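Local coordinates for phenylalanyl-tRNA synthetase beta chain (Bacteroides fragilis, PDB 3IG2), which forms, as the core domain of the beta subunit, part of the tetrameric enzyme that uses ATP to attach phenylalanine to tRNA(Phe), at residues B[27-33]-B[56-62]. Sequence-based numbering, arbitrary orientation.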
loop_
_atom_site.group_PDB
_atom_site.type_symbol
_atom_site.label_atom_id
_atom_site.label_comp_id
_atom_site.label_asym_id
_atom_site.label_seq_id
_atom_site.Cartn_x
_atom_site.Cartn_y
_atom_site.Cartn_z
ATOM N N ASN B 27 -24.573 -8.953 10.931
ATOM C CA ASN B 27 -25.426 -10.139 10.929
ATOM C C ASN B 27 -26.563 -10.038 11.955
ATOM O O ASN B 27 -26.442 -9.356 12.978
ATOM C CB ASN B 27 -24.585 -11.422 11.145
ATOM C CG ASN B 27 -23.644 -11.736 9.949
ATOM O OD1 ASN B 27 -22.427 -11.733 10.077
ATOM N ND2 ASN B 27 -24.212 -11.996 8.824
ATOM N N ASN B 28 -27.668 -10.715 11.680
ATOM C CA ASN B 28 -28.804 -10.698 12.566
ATOM C C ASN B 28 -28.439 -11.269 13.917
ATOM O O ASN B 28 -27.680 -12.211 14.022
ATOM C CB ASN B 28 -29.917 -11.573 12.012
ATOM C CG ASN B 28 -30.669 -10.933 10.875
ATOM O OD1 ASN B 28 -30.737 -9.703 10.730
ATOM N ND2 ASN B 28 -31.279 -11.779 10.064
ATOM N N SER B 29 -29.003 -10.714 14.953
ATOM C CA SER B 29 -28.825 -11.270 16.280
ATOM C C SER B 29 -29.738 -12.464 16.535
ATOM O O SER B 29 -29.421 -13.298 17.390
ATOM C CB SER B 29 -29.038 -10.183 17.312
ATOM O OG SER B 29 -28.011 -9.216 17.124
ATOM N N LEU B 30 -30.856 -12.551 15.816
ATOM C CA LEU B 30 -31.749 -13.716 15.916
ATOM C C LEU B 30 -31.091 -14.847 15.120
ATOM O O LEU B 30 -30.701 -14.648 13.964
ATOM C CB LEU B 30 -33.132 -13.390 15.354
ATOM C CG LEU B 30 -34.230 -14.470 15.276
ATOM C CD1 LEU B 30 -34.516 -15.124 16.638
ATOM C CD2 LEU B 30 -35.535 -13.925 14.679
ATOM N N THR B 31 -30.960 -16.015 15.743
ATOM C CA THR B 31 -30.189 -17.105 15.143
ATOM C C THR B 31 -30.783 -18.498 15.446
ATOM O O THR B 31 -31.901 -18.606 15.988
ATOM C CB THR B 31 -28.714 -17.006 15.592
ATOM O OG1 THR B 31 -27.894 -17.839 14.770
ATOM C CG2 THR B 31 -28.567 -17.426 17.042
ATOM N N ARG B 32 -30.011 -19.531 15.117
ATOM C CA ARG B 32 -30.418 -20.954 15.160
ATOM C C ARG B 32 -29.821 -21.678 16.377
ATOM O O ARG B 32 -28.598 -21.864 16.475
ATOM C CB ARG B 32 -29.959 -21.622 13.857
ATOM C CG ARG B 32 -30.106 -23.126 13.757
ATOM C CD ARG B 32 -29.986 -23.525 12.289
ATOM N NE ARG B 32 -29.798 -24.961 12.048
ATOM C CZ ARG B 32 -30.765 -25.888 12.079
ATOM N NH1 ARG B 32 -32.026 -25.565 12.370
ATOM N NH2 ARG B 32 -30.472 -27.161 11.836
ATOM N N ALA B 33 -30.693 -22.075 17.307
ATOM C CA ALA B 33 -30.292 -22.771 18.529
ATOM C C ALA B 33 -29.455 -24.050 18.238
ATOM O O ALA B 33 -28.543 -24.394 18.994
ATOM C CB ALA B 33 -31.554 -23.120 19.383
ATOM N N ALA B 56 -37.311 -22.971 13.424
ATOM C CA ALA B 56 -36.126 -23.628 13.973
ATOM C C ALA B 56 -34.839 -22.868 13.705
ATOM O O ALA B 56 -33.851 -23.035 14.429
ATOM C CB ALA B 56 -36.017 -25.041 13.429
ATOM N N ASP B 57 -34.817 -22.032 12.671
ATOM C CA ASP B 57 -33.583 -21.290 12.357
ATOM C C ASP B 57 -33.549 -19.923 12.995
ATOM O O ASP B 57 -32.584 -19.191 12.848
ATOM C CB ASP B 57 -33.434 -21.139 10.843
ATOM C CG ASP B 57 -33.360 -22.483 10.139
ATOM O OD1 ASP B 57 -33.030 -23.473 10.821
ATOM O OD2 ASP B 57 -33.641 -22.561 8.924
ATOM N N LEU B 58 -34.624 -19.571 13.678
ATOM C CA LEU B 58 -34.776 -18.249 14.245
ATOM C C LEU B 58 -35.517 -18.356 15.588
ATOM O O LEU B 58 -36.671 -17.971 15.710
ATOM C CB LEU B 58 -35.537 -17.351 13.251
ATOM C CG LEU B 58 -34.850 -16.963 11.932
ATOM C CD1 LEU B 58 -35.816 -16.187 11.045
ATOM C CD2 LEU B 58 -33.607 -16.147 12.175
ATOM N N ASN B 59 -34.836 -18.883 16.594
ATOM C CA ASN B 59 -35.497 -19.239 17.829
ATOM C C ASN B 59 -34.746 -18.783 19.065
ATOM O O ASN B 59 -35.151 -19.090 20.179
ATOM C CB ASN B 59 -35.839 -20.760 17.880
ATOM C CG ASN B 59 -34.614 -21.674 17.673
ATOM O OD1 ASN B 59 -34.738 -22.902 17.731
ATOM N ND2 ASN B 59 -33.451 -21.091 17.423
ATOM N N CYS B 60 -33.632 -18.072 18.875
ATOM C CA CYS B 60 -32.815 -17.643 20.000
ATOM C C CYS B 60 -31.954 -16.457 19.617
ATOM O O CYS B 60 -31.717 -16.212 18.433
ATOM C CB CYS B 60 -31.942 -18.804 20.528
ATOM S SG CYS B 60 -30.588 -19.335 19.425
HETATM N N MSE B 61 -31.478 -15.727 20.628
HETATM C CA MSE B 61 -30.531 -14.639 20.427
HETATM C C MSE B 61 -29.130 -15.202 20.458
HETATM O O MSE B 61 -28.838 -16.074 21.280
HETATM C CB MSE B 61 -30.691 -13.586 21.530
HETATM C CG MSE B 61 -32.132 -13.008 21.606
HETATM SE SE MSE B 61 -32.775 -12.331 19.899
HETATM C CE MSE B 61 -31.698 -10.693 19.744
ATOM N N ARG B 62 -28.244 -14.678 19.605
ATOM C CA ARG B 62 -26.905 -15.269 19.469
ATOM C C ARG B 62 -26.088 -15.184 20.762
ATOM O O ARG B 62 -26.154 -14.202 21.512
ATOM C CB ARG B 62 -26.132 -14.619 18.318
ATOM C CG ARG B 62 -25.933 -13.114 18.495
ATOM C CD ARG B 62 -25.141 -12.500 17.301
ATOM N NE ARG B 62 -25.034 -11.058 17.487
ATOM C CZ ARG B 62 -24.839 -10.164 16.521
ATOM N NH1 ARG B 62 -24.731 -10.549 15.254
ATOM N NH2 ARG B 62 -24.764 -8.878 16.837
#
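Asp57 meets Arg32 in a salt bridge, with OD1 of Asp57 2.8 Å from NH1 of Arg32. The side chains lie alongside each other in the same direction, but the carboxylate and guanidinium planes are turned 86° apart. Arg32 is extended from CG to NE, which carries its guanidinium out along the aspartate. The carbonyl oxygen of Ala56 approaches the guanidinium rim roughly in its plane.

Leu58 crosses Leu30 at about a right angle. Its CD2 packs 3.6 Å from CG of Leu30, while CD1 of Leu30 reaches the backbone of Leu58.

Asn59 and Cys60 stand opposite the single residue Thr31, which makes a classic beta bulge. The O of Thr31 accepts a bond from N of Asn59 at 3.0 Å. Weak bonds come to the same oxygen from N of Cys60 and from ND2 of Asn59. The bulge lies where strand 60-61 pairs antiparallel with strand 30-31. With strand 48-49 they make a small three-stranded sheet, separate from the large mixed sheet of the core domain.

Cys60 O accepts a hydrogen bond from N of Thr31 (2.8 Å, 163° at the hydrogen). SG of Cys60 lies on the Thr31 side of the sheet, 3.9 Å from CB of Ala33, and Met49 and Leu47 also touch this cysteine.

Met61, a selenomethionine, and Leu30 form an antiparallel non-hydrogen-bonded pair; the backbone of Met61 bonds to Val48. The Met61 chain bends at chi2 and chi3 and brings CE within 3.6 Å of CB of Ser29.

Arg62 N binds O of Ser29 at 2.9 Å. OG of Ser29 sits over one face of the Arg62 guanidinium, displaced toward the rim and too poorly angled to hydrogen-bond NH2. NE of this arginine bonds to Asn91 O, and NH1 forms a salt bridge with Glu88.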